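Local coordinates for protein D-alanyl-D-alanine carboxypeptidase (Vibrio cholerae, PDB 5TR7) that probably trims the terminal D-alanine from peptidoglycan precursor peptides as a penicillin-binding serine carboxypeptidase of the S11 family, related to PBP5, at residues A[158-161]-A[162-166]; A[52-55]-A[56-60]. One frame throughout, in Å; residues are numbered along the deposited sequence.

Interaction 1 of 2, residues A[158-161]-A[162-166]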
ATOM      1  N   GLN A 158      -8.341  -3.799  -3.161  1.00 46.37           N
ATOM      2  CA  GLN A 158      -9.514  -4.642  -3.005  1.00 51.87           C
ATOM      3  C   GLN A 158      -9.103  -6.048  -2.528  1.00 57.96           C
ATOM      4  O   GLN A 158      -9.732  -6.617  -1.626  1.00 50.73           O
ATOM      5  CB  GLN A 158     -10.268  -4.758  -4.353  1.00 50.73           C
ATOM      6  CG  GLN A 158     -11.470  -5.702  -4.351  1.00 51.21           C
ATOM      7  CD  GLN A 158     -12.038  -5.989  -5.730  1.00 55.82           C
ATOM      8  OE1 GLN A 158     -11.332  -6.231  -6.684  1.00 57.34           O
ATOM      9  NE2 GLN A 158     -13.331  -5.862  -5.842  1.00 55.41           N
ATOM     10  N   ALA A 159      -8.065  -6.601  -3.148  1.00 55.94           N
ATOM     11  CA  ALA A 159      -7.573  -7.945  -2.777  1.00 59.27           C
ATOM     12  C   ALA A 159      -7.053  -8.013  -1.361  1.00 55.83           C
ATOM     13  O   ALA A 159      -7.152  -9.069  -0.719  1.00 54.41           O
ATOM     14  CB  ALA A 159      -6.465  -8.383  -3.730  1.00 58.66           C
ATOM     15  N   LEU A 160      -6.448  -6.919  -0.902  1.00 49.78           N
ATOM     16  CA  LEU A 160      -5.968  -6.880   0.469  1.00 56.05           C
ATOM     17  C   LEU A 160      -7.124  -7.047   1.447  1.00 50.62           C
ATOM     18  O   LEU A 160      -7.056  -7.810   2.408  1.00 52.07           O
ATOM     19  CB  LEU A 160      -5.254  -5.565   0.808  1.00 49.59           C
ATOM     20  CG  LEU A 160      -3.803  -5.359   0.451  1.00 51.05           C
ATOM     21  CD1 LEU A 160      -3.436  -3.861   0.553  1.00 44.89           C
ATOM     22  CD2 LEU A 160      -2.887  -6.266   1.263  1.00 55.78           C
ATOM     23  N   ILE A 161      -8.168  -6.271   1.237  1.00 49.42           N
ATOM     24  CA  ILE A 161      -9.362  -6.348   2.100  1.00 42.61           C
ATOM     25  C   ILE A 161     -10.042  -7.672   1.937  1.00 48.23           C
ATOM     26  O   ILE A 161     -10.476  -8.296   2.869  1.00 48.61           O
ATOM     27  CB  ILE A 161     -10.316  -5.277   1.641  1.00 46.60           C
ATOM     28  CG1 ILE A 161      -9.683  -3.899   1.841  1.00 44.94           C
ATOM     29  CG2 ILE A 161     -11.675  -5.441   2.301  1.00 44.38           C
ATOM     30  CD1 ILE A 161     -10.453  -2.773   1.151  1.00 53.70           C
ATOM     31  N   ARG A 162     -10.097  -8.155   0.715  1.00 51.06           N
ATOM     32  CA  ARG A 162     -10.811  -9.412   0.461  1.00 50.77           C
ATOM     33  C   ARG A 162     -10.144 -10.673   0.874  1.00 46.18           C
ATOM     34  O   ARG A 162     -10.828 -11.602   1.336  1.00 49.77           O
ATOM     35  CB  ARG A 162     -11.042  -9.537  -1.070  1.00 50.87           C
ATOM     36  CG  ARG A 162     -11.880 -10.699  -1.531  1.00 53.39           C
ATOM     37  CD  ARG A 162     -11.159 -11.333  -2.717  1.00 64.53           C
ATOM     38  NE  ARG A 162     -11.101 -10.525  -3.888  1.00 61.71           N
ATOM     39  CZ  ARG A 162     -10.162 -10.560  -4.839  1.00 57.75           C
ATOM     40  NH1 ARG A 162      -9.010 -11.217  -4.800  1.00 59.82           N
ATOM     41  NH2 ARG A 162     -10.326  -9.775  -5.853  1.00 72.13           N
ATOM     42  N   ASP A 163      -8.851 -10.772   0.609  1.00 47.08           N
ATOM     43  CA  ASP A 163      -8.130 -12.092   0.773  1.00 49.40           C
ATOM     44  C   ASP A 163      -7.285 -12.165   2.012  1.00 48.73           C
ATOM     45  O   ASP A 163      -7.105 -13.246   2.533  1.00 46.35           O
ATOM     46  CB  ASP A 163      -7.188 -12.334  -0.421  1.00 49.27           C
ATOM     47  CG  ASP A 163      -7.868 -12.270  -1.771  1.00 43.91           C
ATOM     48  OD1 ASP A 163      -9.035 -12.612  -1.835  1.00 54.36           O
ATOM     49  OD2 ASP A 163      -7.177 -12.057  -2.818  1.00 54.22           O
ATOM     50  N   VAL A 164      -6.757 -11.022   2.483  1.00 44.37           N
ATOM     51  CA  VAL A 164      -5.906 -10.994   3.716  1.00 49.14           C
ATOM     52  C   VAL A 164      -6.426  -9.984   4.793  1.00 49.49           C
ATOM     53  O   VAL A 164      -5.740  -9.002   5.149  1.00 44.59           O
ATOM     54  CB  VAL A 164      -4.450 -10.790   3.357  1.00 47.19           C
ATOM     55  CG1 VAL A 164      -3.923 -12.052   2.580  1.00 49.56           C
ATOM     56  CG2 VAL A 164      -4.249  -9.535   2.547  1.00 43.70           C
ATOM     57  N   PRO A 165      -7.631 -10.236   5.304  1.00 48.54           N
ATOM     58  CA  PRO A 165      -8.266  -9.258   6.284  1.00 51.11           C
ATOM     59  C   PRO A 165      -7.406  -8.919   7.520  1.00 48.72           C
ATOM     60  O   PRO A 165      -7.343  -7.786   7.920  1.00 54.22           O
ATOM     61  CB  PRO A 165      -9.627  -9.883   6.626  1.00 44.97           C
ATOM     62  CG  PRO A 165      -9.559 -11.369   6.093  1.00 53.90           C
ATOM     63  CD  PRO A 165      -8.444 -11.450   5.036  1.00 54.46           C
ATOM     64  N   GLU A 166      -6.682  -9.894   8.041  1.00 53.52           N
ATOM     65  CA  GLU A 166      -5.785  -9.709   9.199  1.00 50.77           C
ATOM     66  C   GLU A 166      -4.661  -8.812   8.852  1.00 48.24           C
ATOM     67  O   GLU A 166      -4.167  -8.098   9.704  1.00 56.47           O
ATOM     68  CB  GLU A 166      -5.307 -11.013   9.800  1.00 59.40           C
ATOM     69  CG  GLU A 166      -6.454 -11.879  10.436  1.00 79.74           C
ATOM     70  CD  GLU A 166      -7.274 -11.232  11.543  1.00 74.21           C
ATOM     71  OE1 GLU A 166      -6.678 -10.535  12.368  1.00 87.67           O
ATOM     72  OE2 GLU A 166      -8.545 -11.223  11.505  1.00 97.37           O
TER
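Leu160 and Val164, their CA atoms 5.2 Å apart, span the C-terminal turn of helix 150-163, where the i to i+4 backbone ladder runs out. Arg162 N gives its hydrogen to Gln158 O at 2.8 Å, Asp163 N gives its own to Ala159 O at 2.7 Å, and the last rung, Val164 N to Leu160 O, stretches to 3.2 Å with a bent N-H...O angle of 140°. Val164 has by then left helical backbone angles, and it also occupies the N-cap position of helix 165-168, which Pro165 opens, so a single residue separates the two helices.

Among the side chains, methyl CG2 of Val164 meets CD2 of Leu160 at 3.8 Å. Arg162 sends CG anti to its backbone N (chi1 -174°) and then bends at the next two torsions, which folds the guanidinium back along the preceding turn with one face over Ala159; its NH1 lies 4.0 Å from Ala159 CB. That same NH1 forms a salt bridge with Asp163 OD2 at 2.8 Å, reaching the syn side of the carboxylate from somewhat out of its plane, while the bond to OD1 is longer and weak. The Gln158 amide is turned 48° from the guanidinium plane and gives its NE2 hydrogen to Tyr16 O instead. Asp163 OD2 has a second partner in Tyr43 OH, and Lys50 NZ hydrogen-bonds to Asp163 O, so two polar groups of helix 37-50 hold Asp163.

Leu160 packs inward on Met39, Ser42 and Tyr43, its side chain about 7 Å from that of Lys201, predicted to bind substrate. The arrangement is a helix C-terminus running through a one-residue link into a second short helix, beside helix 37-50, which carries Lys38, the predicted proton acceptor, in the beta-lactamase-like S11 peptidase domain.

Interaction 2 of 2, residues A[52-55]-A[56-60]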
ATOM      1  N   GLY A  52       0.418 -20.196   7.246  1.00 60.26           N
ATOM      2  CA  GLY A  52       1.302 -20.785   8.256  1.00 60.01           C
ATOM      3  C   GLY A  52       2.771 -20.966   7.855  1.00 57.35           C
ATOM      4  O   GLY A  52       3.477 -21.621   8.550  1.00 58.09           O
ATOM      5  N   ASN A  53       3.254 -20.346   6.779  1.00 59.25           N
ATOM      6  CA  ASN A  53       4.682 -20.498   6.408  1.00 62.75           C
ATOM      7  C   ASN A  53       5.561 -19.647   7.258  1.00 66.06           C
ATOM      8  O   ASN A  53       6.726 -19.954   7.401  1.00 60.43           O
ATOM      9  CB  ASN A  53       4.928 -20.137   4.953  1.00 69.55           C
ATOM     10  CG  ASN A  53       4.139 -20.996   4.000  1.00 67.05           C
ATOM     11  OD1 ASN A  53       3.619 -22.003   4.358  1.00 72.86           O
ATOM     12  ND2 ASN A  53       3.973 -20.522   2.800  1.00 71.31           N
ATOM     13  N   ILE A  54       5.027 -18.533   7.765  1.00 59.55           N
ATOM     14  CA  ILE A  54       5.764 -17.738   8.753  1.00 59.59           C
ATOM     15  C   ILE A  54       4.785 -17.435   9.885  1.00 58.25           C
ATOM     16  O   ILE A  54       3.591 -17.471   9.673  1.00 62.93           O
ATOM     17  CB  ILE A  54       6.296 -16.395   8.172  1.00 65.62           C
ATOM     18  CG1 ILE A  54       5.145 -15.535   7.633  1.00 63.94           C
ATOM     19  CG2 ILE A  54       7.338 -16.670   7.104  1.00 66.49           C
ATOM     20  CD1 ILE A  54       5.559 -14.156   7.171  1.00 64.90           C
ATOM     21  N   SER A  55       5.288 -17.154  11.077  1.00 62.97           N
ATOM     22  CA  SER A  55       4.460 -16.743  12.212  1.00 54.46           C
ATOM     23  C   SER A  55       4.784 -15.265  12.572  1.00 54.35           C
ATOM     24  O   SER A  55       5.901 -14.814  12.473  1.00 54.60           O
ATOM     25  CB  SER A  55       4.794 -17.555  13.441  1.00 55.63           C
ATOM     26  OG  SER A  55       4.228 -16.956  14.634  1.00 55.50           O
ATOM     27  N   LEU A  56       3.789 -14.586  13.091  1.00 56.46           N
ATOM     28  CA  LEU A  56       3.907 -13.242  13.573  1.00 54.63           C
ATOM     29  C   LEU A  56       4.919 -13.145  14.756  1.00 57.69           C
ATOM     30  O   LEU A  56       5.489 -12.100  14.991  1.00 55.78           O
ATOM     31  CB  LEU A  56       2.530 -12.768  14.015  1.00 54.69           C
ATOM     32  CG  LEU A  56       1.470 -12.659  12.951  1.00 53.39           C
ATOM     33  CD1 LEU A  56       0.179 -12.208  13.545  1.00 55.14           C
ATOM     34  CD2 LEU A  56       1.902 -11.663  11.867  1.00 58.95           C
ATOM     35  N   ASN A  57       5.166 -14.265  15.434  1.00 59.36           N
ATOM     36  CA  ASN A  57       6.095 -14.348  16.572  1.00 58.68           C
ATOM     37  C   ASN A  57       7.539 -14.721  16.168  1.00 61.52           C
ATOM     38  O   ASN A  57       8.411 -14.750  17.035  1.00 64.32           O
ATOM     39  CB  ASN A  57       5.590 -15.339  17.639  1.00 56.85           C
ATOM     40  CG  ASN A  57       4.302 -14.873  18.334  1.00 58.72           C
ATOM     41  OD1 ASN A  57       4.097 -13.697  18.552  1.00 58.65           O
ATOM     42  ND2 ASN A  57       3.440 -15.826  18.731  1.00 58.19           N
ATOM     43  N   ASP A  58       7.823 -14.981  14.886  1.00 57.06           N
ATOM     44  CA  ASP A  58       9.217 -15.273  14.490  1.00 55.69           C
ATOM     45  C   ASP A  58      10.095 -14.078  14.657  1.00 55.08           C
ATOM     46  O   ASP A  58       9.654 -12.929  14.476  1.00 55.84           O
ATOM     47  CB  ASP A  58       9.366 -15.583  12.977  1.00 61.44           C
ATOM     48  CG  ASP A  58       8.604 -16.776  12.531  1.00 62.74           C
ATOM     49  OD1 ASP A  58       8.419 -17.692  13.362  1.00 70.73           O
ATOM     50  OD2 ASP A  58       8.190 -16.795  11.340  1.00 66.91           O
ATOM     51  N   ASP A  59      11.348 -14.364  14.964  1.00 55.27           N
ATOM     52  CA  ASP A  59      12.384 -13.394  15.099  1.00 58.43           C
ATOM     53  C   ASP A  59      13.039 -13.330  13.728  1.00 61.52           C
ATOM     54  O   ASP A  59      13.509 -14.310  13.206  1.00 62.55           O
ATOM     55  CB  ASP A  59      13.389 -13.876  16.139  1.00 61.48           C
ATOM     56  CG  ASP A  59      12.781 -14.013  17.497  1.00 58.52           C
ATOM     57  OD1 ASP A  59      12.174 -13.071  18.013  1.00 64.15           O
ATOM     58  OD2 ASP A  59      12.916 -15.070  18.070  1.00 73.51           O
ATOM     59  N   VAL A  60      13.081 -12.166  13.146  1.00 61.27           N
ATOM     60  CA  VAL A  60      13.661 -12.039  11.853  1.00 63.07           C
ATOM     61  C   VAL A  60      15.018 -11.423  11.921  1.00 58.18           C
ATOM     62  O   VAL A  60      15.189 -10.376  12.530  1.00 66.24           O
ATOM     63  CB  VAL A  60      12.789 -11.119  10.954  1.00 61.72           C
ATOM     64  CG1 VAL A  60      13.351 -11.108   9.538  1.00 63.57           C
ATOM     65  CG2 VAL A  60      11.347 -11.607  10.924  1.00 59.07           C
TER
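Asp58 OD2 is gripped by two donors: Ser55 N at 2.9 Å, and the imidazole of His109 from helix 100-111. The carboxylate thereby braces a type I beta turn from Ser55 to Asp58, which carries the chain from the end of helix 37-50 into strand 59-61. Ser55 N approaches OD2 from above the carboxylate plane, although its N-H points almost straight at the oxygen (163°). In return, Asp58 N binds Ser55 O at 3.1 Å, the i to i+3 bond that closes the turn, so Ser55 and Asp58 are joined by two bonds running in opposite directions. The donor of this second bond stands well above the carbonyl plane.

Upstream, Gly52 ends the helix in a Schellman motif with positive phi. Ile54 then turns into the protein against Val49, Met106 and Val110, while its CB also lies 3.7 Å from Asp58 OD2. On the far side of the turn, Asn57 OD1 accepts a hydrogen bond from Lys86 NZ, and backbone bonds from Leu56 to Ser88 and from Asp58 to Val87 tie the loop to the chain following strand 84-86.

The serine hydroxyl supplies the remaining bond: chi1 of 166° swings it toward the turn, where Ser55 OG accepts the hydrogen of Asn57 N at 3.0 Å in an ST turn.

How the interactions relate
Interaction 2 comes first along the chain and interaction 1 about a hundred residues later; their centres lie 19 Å apart, and their nearest atoms, about 7 Å apart, do not touch. Helix 37-50 is common to both. Residues 158-166 lean on its flank through Met39, Ser42 and Tyr43 and reach its far end at Lys50, whereas residues 52-60 form the exit from that end toward the small sheet of strands 59-61 and 84-86. This helix carries Lys38, the predicted proton acceptor. Interaction 1 therefore sits near the probable catalytic centre, and interaction 2 at the surface, away from it, within the same carboxypeptidase family region.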